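Local coordinates for protein glucosamine-6-phosphate deaminase (Bacillus subtilis, PDB 2BKX) that belongs to the glucosamine-6-phosphate isomerase/6-phosphogluconolactonase family and has a Rossmann-like alpha/beta fold, with a central sheet flanked by helices, at residues Q7-L12 / L196-S201. Numbering follows the deposited sequence.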
loop_
_atom_site.group_PDB
_atom_site.type_symbol
_atom_site.label_atom_id
_atom_site.label_comp_id
_atom_site.label_asym_id
_atom_site.label_seq_id
_atom_site.Cartn_x
_atom_site.Cartn_y
_atom_site.Cartn_z
ATOM N N GLN A 7 -16.396 -12.716 1.818
ATOM C CA GLN A 7 -16.651 -13.817 2.738
ATOM C C GLN A 7 -15.380 -14.298 3.425
ATOM O O GLN A 7 -15.409 -14.735 4.587
ATOM C CB GLN A 7 -17.248 -14.995 1.954
ATOM C CG GLN A 7 -18.535 -15.525 2.485
ATOM C CD GLN A 7 -19.144 -16.620 1.582
ATOM O OE1 GLN A 7 -19.156 -17.792 1.945
ATOM N NE2 GLN A 7 -19.618 -16.223 0.388
ATOM N N THR A 8 -14.264 -14.224 2.697
ATOM C CA THR A 8 -13.003 -14.748 3.143
ATOM C C THR A 8 -11.873 -13.866 2.620
ATOM O O THR A 8 -12.051 -13.119 1.653
ATOM C CB THR A 8 -12.731 -16.164 2.590
ATOM O OG1 THR A 8 -12.658 -16.081 1.164
ATOM C CG2 THR A 8 -13.829 -17.136 2.961
ATOM N N TYR A 9 -10.701 -14.024 3.231
ATOM C CA TYR A 9 -9.459 -13.421 2.736
ATOM C C TYR A 9 -9.169 -13.859 1.290
ATOM O O TYR A 9 -8.663 -13.089 0.477
ATOM C CB TYR A 9 -8.302 -13.807 3.658
ATOM C CG TYR A 9 -6.977 -13.218 3.255
ATOM C CD1 TYR A 9 -6.724 -11.887 3.423
ATOM C CD2 TYR A 9 -6.000 -13.991 2.674
ATOM C CE1 TYR A 9 -5.506 -11.334 3.043
ATOM C CE2 TYR A 9 -4.801 -13.475 2.276
ATOM C CZ TYR A 9 -4.532 -12.141 2.490
ATOM O OH TYR A 9 -3.322 -11.603 2.099
ATOM N N GLU A 10 -9.456 -15.115 0.972
ATOM C CA GLU A 10 -9.164 -15.635 -0.344
ATOM C C GLU A 10 -10.050 -14.935 -1.394
ATOM O O GLU A 10 -9.605 -14.595 -2.484
ATOM C CB GLU A 10 -9.399 -17.146 -0.362
ATOM C CG GLU A 10 -8.404 -17.974 0.385
ATOM C CD GLU A 10 -8.537 -17.967 1.882
ATOM O OE1 GLU A 10 -9.553 -17.478 2.437
ATOM O OE2 GLU A 10 -7.609 -18.520 2.511
ATOM N N GLU A 11 -11.292 -14.672 -1.046
ATOM C CA GLU A 11 -12.188 -13.943 -1.955
ATOM C C GLU A 11 -11.744 -12.480 -2.099
ATOM O O GLU A 11 -11.716 -11.931 -3.209
ATOM C CB GLU A 11 -13.662 -13.994 -1.517
ATOM C CG GLU A 11 -14.555 -13.363 -2.560
ATOM C CD GLU A 11 -16.004 -13.206 -2.196
ATOM O OE1 GLU A 11 -16.816 -13.162 -3.164
ATOM O OE2 GLU A 11 -16.333 -13.062 -0.995
ATOM N N LEU A 12 -11.359 -11.839 -1.003
ATOM C CA LEU A 12 -10.814 -10.481 -1.060
ATOM C C LEU A 12 -9.631 -10.422 -2.003
ATOM O O LEU A 12 -9.521 -9.532 -2.847
ATOM C CB LEU A 12 -10.438 -10.033 0.354
ATOM C CG LEU A 12 -9.671 -8.707 0.517
ATOM C CD1 LEU A 12 -9.991 -8.113 1.903
ATOM C CD2 LEU A 12 -8.187 -8.812 0.318
ATOM N N LEU A 196 -7.619 -2.501 0.967
ATOM C CA LEU A 196 -7.831 -3.879 1.378
ATOM C C LEU A 196 -7.749 -3.960 2.910
ATOM O O LEU A 196 -6.812 -3.472 3.507
ATOM C CB LEU A 196 -6.730 -4.772 0.800
ATOM C CG LEU A 196 -6.522 -4.674 -0.702
ATOM C CD1 LEU A 196 -5.390 -5.581 -1.178
ATOM C CD2 LEU A 196 -7.815 -4.963 -1.440
ATOM N N ILE A 197 -8.709 -4.651 3.509
ATOM C CA ILE A 197 -8.794 -4.746 4.962
ATOM C C ILE A 197 -9.213 -6.147 5.356
ATOM O O ILE A 197 -10.317 -6.598 4.998
ATOM C CB ILE A 197 -9.753 -3.727 5.582
ATOM C CG1 ILE A 197 -9.549 -2.327 5.009
ATOM C CG2 ILE A 197 -9.487 -3.692 7.104
ATOM C CD1 ILE A 197 -10.501 -1.265 5.536
ATOM N N SER A 198 -8.369 -6.786 6.167
ATOM C CA SER A 198 -8.590 -8.173 6.564
ATOM C C SER A 198 -8.258 -8.407 8.039
ATOM O O SER A 198 -7.247 -7.955 8.536
ATOM C CB SER A 198 -7.709 -9.124 5.707
ATOM O OG SER A 198 -7.812 -10.461 6.155
ATOM N N GLY A 199 -9.135 -9.152 8.699
ATOM C CA GLY A 199 -8.835 -9.653 10.021
ATOM C C GLY A 199 -9.348 -8.808 11.163
ATOM O O GLY A 199 -9.553 -7.603 11.038
ATOM N N LYS A 200 -9.510 -9.469 12.317
ATOM C CA LYS A 200 -10.040 -8.832 13.534
ATOM C C LYS A 200 -9.237 -7.633 14.027
ATOM O O LYS A 200 -9.800 -6.693 14.623
ATOM C CB LYS A 200 -10.117 -9.911 14.629
ATOM C CG LYS A 200 -10.708 -9.512 15.925
ATOM C CD LYS A 200 -10.952 -10.772 16.779
ATOM C CE LYS A 200 -10.801 -10.471 18.282
ATOM N NZ LYS A 200 -10.248 -11.668 18.997
ATOM N N SER A 201 -7.933 -7.617 13.772
ATOM C CA SER A 201 -7.113 -6.505 14.219
ATOM C C SER A 201 -7.488 -5.174 13.608
ATOM O O SER A 201 -7.103 -4.148 14.158
ATOM C CB SER A 201 -5.635 -6.777 13.977
ATOM O OG SER A 201 -5.251 -6.555 12.635
#
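L12 and L196 form the buried, apolar part of this contact, in which the first turn of helix 9-26 rests against the C-terminal end of strand 193-197. The two methyls L12 CD2 and L196 CD2 lie 4.2 Å apart, while the other branch of L12 bears on the strand backbone, CD1 standing 3.5 Å from I197 O. L232 of strand 229-234 touches both leucines, and C6 of strand 2-6 also packs on L12. I197 turns its own side chain away from the helix, so it meets L12 through main-chain atoms.

One turn earlier the contact becomes more polar and, at the partly exposed Y9 and S198, more open to solvent. The Y9 ring, with CG anti to the backbone N (chi1 -179°), reaches alongside S198 and brings CD1 to 3.3 Å from S198 OG, an oblique approach without a hydrogen bond. Each polar end is held by other groups: Y9 OH hydrogen-bonds to T39 O and G42 N, S198 OG to D234 OD2. D234 OD1 also accepts a hydrogen bond from G199 N, tying the turn after the strand to strand 229-234.

On this outer side the helix start is fixed locally. T8 occupies the N-cap position, its OG1 accepting from E11 N at 3.0 Å, and E11 OE2 receives Q7 N at 2.8 Å, with an N-H...O angle of 169°.

The side chain of S198 lies about 7 Å from the bound fructose-6-phosphate, and T39 and K202 line that ligand's pocket. A helix covering parallel strands, with the ligand beside the loops at their C-terminal ends, is characteristic of a Rossmann-like alpha/beta fold.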